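Side-chain contacts in 3-oxoacyl-[acyl-carrier-protein] synthase 2 (Rickettsia rickettsii, PDB 4JGA), which probably catalyses the decarboxylative condensation of malonyl-ACP with an acyl-ACP primer that lengthens the chain in fatty acid synthesis: residues S109-D114 against D120-I125; L167-Y172 against G176-A181. All blocks are in the same frame, centred on the assembly; numbering follows the deposited sequence.

Contact 1. Residues S109-D114 against D120-I125; sequences SGWLPD and DRTGLI
Trp111, in the loop that leaves helix 93-109, faces Thr122 at the start of strand 122-127. Both residues have extended backbones, but the two segments do not pair through their main chains. The approach to Trp111 is set just before it: Gly110 leaves the helix with a positive phi, and Ser109 OG accepts a bond from Trp111 N at 3.1 Å, closing an ST turn at the helix end. Beyond the turn, Trp111 and Thr122 both start out toward the other segment, and their side chains pass alongside, running opposite ways.

A single hydrogen bond joins them. The indole N-H of Trp111 NE1 is given to Thr122 OG1 at 2.8 Å; it is fairly straight (158°), and the oxygen stays within 8° of the ring plane, so the hydroxyl meets the pyrrole edge and not a face. Thr122 CG2 follows at 3.8 Å from the same NE1. Because Trp111 CG is anti to its own backbone N (chi1 -178°), the indole is carried across toward the strand. Pro113 folds back over one face of the ring, with CD 3.4 Å above the plane near the rim, and helps to fix the ring's rotation.

Thr122 OG1 also donates to Ser118 O of helix 116-120, so this buried hydroxyl is held from two directions. His268 meets the indole edge-to-face, while Val206, on the neighbouring parallel strand 206-213, touches both Trp111 and Thr122. The contact thus fastens the loop after helix 93-109 to the beginning of a strand of the large mixed sheet.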
loop_
_atom_site.group_PDB
_atom_site.type_symbol
_atom_site.label_atom_id
_atom_site.label_comp_id
_atom_site.label_asym_id
_atom_site.label_seq_id
_atom_site.Cartn_x
_atom_site.Cartn_y
_atom_site.Cartn_z
ATOM N N SER A 109 11.975 -14.182 -16.695
ATOM C CA SER A 109 12.484 -15.082 -15.672
ATOM C C SER A 109 12.273 -16.558 -15.975
ATOM O O SER A 109 12.900 -17.405 -15.353
ATOM C CB SER A 109 11.825 -14.790 -14.332
ATOM O OG SER A 109 10.475 -15.196 -14.363
ATOM N N GLY A 110 11.353 -16.867 -16.872
ATOM C CA GLY A 110 11.018 -18.255 -17.157
ATOM C C GLY A 110 10.217 -18.933 -16.055
ATOM O O GLY A 110 9.926 -20.129 -16.143
ATOM N N TRP A 111 9.788 -18.172 -15.040
ATOM C CA TRP A 111 9.069 -18.774 -13.937
ATOM C C TRP A 111 7.589 -18.806 -14.256
ATOM O O TRP A 111 6.858 -17.835 -14.065
ATOM C CB TRP A 111 9.335 -18.004 -12.662
ATOM C CG TRP A 111 8.677 -18.589 -11.457
ATOM C CD1 TRP A 111 7.692 -17.996 -10.689
ATOM C CD2 TRP A 111 8.929 -19.858 -10.869
ATOM N NE1 TRP A 111 7.308 -18.838 -9.676
ATOM C CE2 TRP A 111 8.046 -19.992 -9.762
ATOM C CE3 TRP A 111 9.780 -20.921 -11.187
ATOM C CZ2 TRP A 111 8.007 -21.142 -8.958
ATOM C CZ3 TRP A 111 9.754 -22.064 -10.375
ATOM C CH2 TRP A 111 8.869 -22.156 -9.264
ATOM N N LEU A 112 7.145 -19.933 -14.786
ATOM C CA LEU A 112 5.745 -20.129 -15.164
ATOM C C LEU A 112 5.271 -21.462 -14.586
ATOM O O LEU A 112 4.864 -22.332 -15.335
ATOM C CB LEU A 112 5.606 -20.219 -16.681
ATOM C CG LEU A 112 5.630 -18.944 -17.536
ATOM C CD1 LEU A 112 4.361 -18.160 -17.314
ATOM C CD2 LEU A 112 6.872 -18.077 -17.301
ATOM N N PRO A 113 5.346 -21.616 -13.258
ATOM C CA PRO A 113 5.003 -22.872 -12.625
ATOM C C PRO A 113 3.568 -23.313 -12.907
ATOM O O PRO A 113 2.658 -22.488 -12.950
ATOM C CB PRO A 113 5.175 -22.568 -11.134
ATOM C CG PRO A 113 4.922 -21.100 -11.031
ATOM C CD PRO A 113 5.561 -20.543 -12.272
ATOM N N ASP A 114 3.387 -24.597 -13.146
ATOM C CA ASP A 114 2.057 -25.196 -13.284
ATOM C C ASP A 114 1.575 -25.888 -12.003
ATOM O O ASP A 114 0.387 -26.271 -11.865
ATOM C CB ASP A 114 2.064 -26.250 -14.403
ATOM C CG ASP A 114 2.042 -25.626 -15.791
ATOM O OD1 ASP A 114 1.740 -24.437 -15.919
ATOM O OD2 ASP A 114 2.322 -26.324 -16.774
ATOM N N ASP A 120 1.942 -21.581 -4.850
ATOM C CA ASP A 120 1.722 -21.165 -3.461
ATOM C C ASP A 120 2.928 -20.478 -2.836
ATOM O O ASP A 120 2.762 -19.679 -1.912
ATOM C CB ASP A 120 1.307 -22.359 -2.591
ATOM C CG ASP A 120 -0.122 -22.831 -2.884
ATOM O OD1 ASP A 120 -0.902 -22.078 -3.537
ATOM O OD2 ASP A 120 -0.456 -23.950 -2.414
ATOM N N ARG A 121 4.122 -20.732 -3.368
ATOM C CA ARG A 121 5.356 -20.092 -2.887
ATOM C C ARG A 121 5.757 -18.858 -3.723
ATOM O O ARG A 121 6.849 -18.303 -3.587
ATOM C CB ARG A 121 6.477 -21.148 -2.856
ATOM C CG ARG A 121 6.273 -22.232 -1.796
ATOM C CD ARG A 121 6.529 -21.706 -0.386
ATOM N NE ARG A 121 7.935 -21.321 -0.189
ATOM C CZ ARG A 121 8.409 -20.713 0.899
ATOM N NH1 ARG A 121 7.601 -20.419 1.893
ATOM N NH2 ARG A 121 9.709 -20.414 1.005
ATOM N N THR A 122 4.859 -18.443 -4.602
ATOM C CA THR A 122 5.067 -17.279 -5.430
ATOM C C THR A 122 4.109 -16.190 -5.004
ATOM O O THR A 122 2.905 -16.376 -5.034
ATOM C CB THR A 122 4.847 -17.608 -6.920
ATOM O OG1 THR A 122 5.774 -18.629 -7.325
ATOM C CG2 THR A 122 5.122 -16.383 -7.734
ATOM N N GLY A 123 4.664 -15.069 -4.552
ATOM C CA GLY A 123 3.891 -13.952 -4.091
ATOM C C GLY A 123 4.142 -12.719 -4.948
ATOM O O GLY A 123 4.946 -12.731 -5.865
ATOM N N LEU A 124 3.442 -11.642 -4.598
ATOM C CA LEU A 124 3.537 -10.366 -5.294
ATOM C C LEU A 124 3.487 -9.180 -4.289
ATOM O O LEU A 124 2.712 -9.196 -3.320
ATOM C CB LEU A 124 2.380 -10.199 -6.287
ATOM C CG LEU A 124 2.041 -11.372 -7.221
ATOM C CD1 LEU A 124 1.069 -12.317 -6.555
ATOM C CD2 LEU A 124 1.442 -10.868 -8.528
ATOM N N ILE A 125 4.293 -8.157 -4.582
ATOM C CA ILE A 125 4.192 -6.849 -3.952
ATOM C C ILE A 125 4.336 -5.815 -5.059
ATOM O O ILE A 125 5.453 -5.433 -5.467
ATOM C CB ILE A 125 5.235 -6.605 -2.849
ATOM C CG1 ILE A 125 5.142 -7.689 -1.766
ATOM C CG2 ILE A 125 4.986 -5.248 -2.197
ATOM C CD1 ILE A 125 6.062 -7.439 -0.576
#

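Contact 2. Residues L167-Y172 against G176-A181; sequences LVSIKY and GPNQTA
The amide of Asn178 presents its oxygen to Ser169, with OD1 3.1 Å from Ser169 CB; the carbonyl oxygen points at the CB-OG end of Ser169, both atoms lying 22-23° from the line of the C=O bond. CB lies close to the amide plane and OG is tilted moderately out of it. Ser169 has two modelled conformers; in the one described here OG lies 3.3 Å from Asn178 OD1 but is hydrogen-bonded to Phe174 O, in the turn after the helix. The ring of Tyr172 takes no part in the touch between the segments: Lys171 CG lies 3.8 Å above one face near the rim, and the Phe174 ring meets it with the planes at about 25°.

Asn178 CG is anti to the backbone N (chi1 -154°), which extends the amide from the strand toward the helix and bridges backbones whose nearest CA atoms, those of Ser169 and Asn178, are 7.5 Å apart. The touch is therefore a narrow one between two buried residues.

Helix 163-172 precedes strand 178-179, which lies parallel to strand 122-127 in the sheet. The intervening chain is thus a beta-alpha-beta crossover in the N-terminal half of a thiolase-type fold, and the contact joins the last helix of that connection to the strand it leads into. Leu124 of strand 122-127 touches both Ser169 and Asn178. Strand 178-179 is one of the two outermost strands of the sheet within its chain and faces the dimer interface: Asn178 O bonds to Thr425 OG1 of the second subunit, and Ala289 of that subunit packs on Ser169.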
loop_
_atom_site.group_PDB
_atom_site.type_symbol
_atom_site.label_atom_id
_atom_site.label_comp_id
_atom_site.label_asym_id
_atom_site.label_seq_id
_atom_site.Cartn_x
_atom_site.Cartn_y
_atom_site.Cartn_z
ATOM N N LEU A 167 -4.553 -9.024 -10.677
ATOM C CA LEU A 167 -4.599 -9.481 -12.052
ATOM C C LEU A 167 -3.374 -10.283 -12.474
ATOM O O LEU A 167 -3.521 -11.234 -13.231
ATOM C CB LEU A 167 -4.850 -8.330 -13.034
ATOM C CG LEU A 167 -6.296 -7.808 -13.055
ATOM C CD1 LEU A 167 -6.404 -6.712 -14.112
ATOM C CD2 LEU A 167 -7.264 -8.916 -13.382
ATOM N N VAL A 168 -2.195 -9.918 -11.984
ATOM C CA VAL A 168 -0.987 -10.662 -12.294
ATOM C C VAL A 168 -1.116 -12.009 -11.609
ATOM O O VAL A 168 -0.786 -13.027 -12.196
ATOM C CB VAL A 168 0.271 -9.928 -11.851
ATOM C CG1 VAL A 168 1.539 -10.751 -12.086
ATOM C CG2 VAL A 168 0.380 -8.601 -12.595
ATOM N N SER A 169 -1.653 -12.029 -10.387
ATOM C CA SER A 169 -1.857 -13.291 -9.676
ATOM C C SER A 169 -2.774 -14.215 -10.474
ATOM O O SER A 169 -2.519 -15.405 -10.628
ATOM C CB SER A 169 -2.429 -13.015 -8.267
ATOM O OG SER A 169 -2.987 -14.176 -7.657
ATOM N N ILE A 170 -3.860 -13.655 -10.970
ATOM C CA ILE A 170 -4.810 -14.429 -11.752
ATOM C C ILE A 170 -4.179 -14.925 -13.053
ATOM O O ILE A 170 -4.350 -16.046 -13.422
ATOM C CB ILE A 170 -6.060 -13.609 -12.044
ATOM C CG1 ILE A 170 -6.822 -13.381 -10.721
ATOM C CG2 ILE A 170 -6.942 -14.300 -13.133
ATOM C CD1 ILE A 170 -7.855 -12.263 -10.808
ATOM N N LYS A 171 -3.435 -14.059 -13.724
ATOM C CA LYS A 171 -2.838 -14.407 -14.970
ATOM C C LYS A 171 -1.963 -15.630 -14.818
ATOM O O LYS A 171 -2.026 -16.522 -15.664
ATOM C CB LYS A 171 -1.980 -13.251 -15.499
ATOM C CG LYS A 171 -1.436 -13.516 -16.904
ATOM C CD LYS A 171 -1.011 -12.228 -17.626
ATOM C CE LYS A 171 -0.535 -12.529 -19.048
ATOM N NZ LYS A 171 -0.098 -11.269 -19.723
ATOM N N TYR A 172 -1.117 -15.676 -13.776
ATOM C CA TYR A 172 -0.146 -16.769 -13.660
ATOM C C TYR A 172 -0.476 -17.819 -12.594
ATOM O O TYR A 172 0.279 -18.759 -12.402
ATOM C CB TYR A 172 1.272 -16.206 -13.453
ATOM C CG TYR A 172 1.713 -15.409 -14.647
ATOM C CD1 TYR A 172 2.070 -16.046 -15.838
ATOM C CD2 TYR A 172 1.785 -14.025 -14.598
ATOM C CE1 TYR A 172 2.467 -15.310 -16.953
ATOM C CE2 TYR A 172 2.200 -13.291 -15.700
ATOM C CZ TYR A 172 2.520 -13.928 -16.874
ATOM O OH TYR A 172 2.930 -13.181 -17.947
ATOM N N GLY A 176 0.705 -17.210 -3.533
ATOM C CA GLY A 176 1.374 -16.742 -2.319
ATOM C C GLY A 176 0.857 -15.374 -1.861
ATOM O O GLY A 176 -0.219 -14.941 -2.283
ATOM N N PRO A 177 1.607 -14.699 -0.957
ATOM C CA PRO A 177 1.198 -13.388 -0.492
ATOM C C PRO A 177 0.840 -12.446 -1.644
ATOM O O PRO A 177 1.589 -12.346 -2.604
ATOM C CB PRO A 177 2.417 -12.865 0.271
ATOM C CG PRO A 177 3.190 -14.064 0.639
ATOM C CD PRO A 177 2.916 -15.105 -0.418
ATOM N N ASN A 178 -0.317 -11.805 -1.521
ATOM C CA ASN A 178 -0.868 -10.950 -2.568
ATOM C C ASN A 178 -1.015 -9.558 -1.982
ATOM O O ASN A 178 -2.032 -9.254 -1.343
ATOM C CB ASN A 178 -2.232 -11.480 -2.997
ATOM C CG ASN A 178 -2.595 -11.104 -4.414
ATOM O OD1 ASN A 178 -2.358 -11.902 -5.341
ATOM N ND2 ASN A 178 -3.136 -9.855 -4.621
ATOM N N GLN A 179 0.049 -8.764 -2.116
ATOM C CA GLN A 179 0.214 -7.551 -1.325
ATOM C C GLN A 179 0.733 -6.407 -2.186
ATOM O O GLN A 179 0.940 -6.563 -3.401
ATOM C CB GLN A 179 1.103 -7.824 -0.088
ATOM C CG GLN A 179 0.521 -8.890 0.865
ATOM C CD GLN A 179 1.374 -9.197 2.106
ATOM O OE1 GLN A 179 1.423 -10.330 2.573
ATOM N NE2 GLN A 179 2.014 -8.197 2.651
ATOM N N THR A 180 0.902 -5.252 -1.558
ATOM C CA THR A 180 1.329 -4.015 -2.221
ATOM C C THR A 180 2.240 -3.232 -1.285
ATOM O O THR A 180 2.363 -3.552 -0.088
ATOM C CB THR A 180 0.130 -3.079 -2.567
ATOM O OG1 THR A 180 -0.423 -2.472 -1.399
ATOM C CG2 THR A 180 -0.981 -3.839 -3.309
ATOM N N ALA A 181 2.860 -2.211 -1.837
ATOM C CA ALA A 181 3.478 -1.129 -1.058
ATOM C C ALA A 181 2.941 0.143 -1.699
ATOM O O ALA A 181 2.748 0.177 -2.930
ATOM C CB ALA A 181 5.002 -1.163 -1.171
#

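Overall arrangement
The two contacts follow in series along the chain, contact 1 closing before contact 2 opens, and their centres are about 9 Å apart on the same side of the chain's centre. They share the large mixed sheet, in which strands 122-127 and 178-179 are parallel neighbours. Probable backbone hydrogen bonds, Thr122 O to Gly176 N and Leu124 N to Pro177 O, each 2.8 Å, link them directly, and Leu112 packs on Tyr172 beside the sheet. Contact 1 lies at the start of strand 122-127 and contact 2 beside strand 178-179, at the edge of the sheet that borders the second subunit.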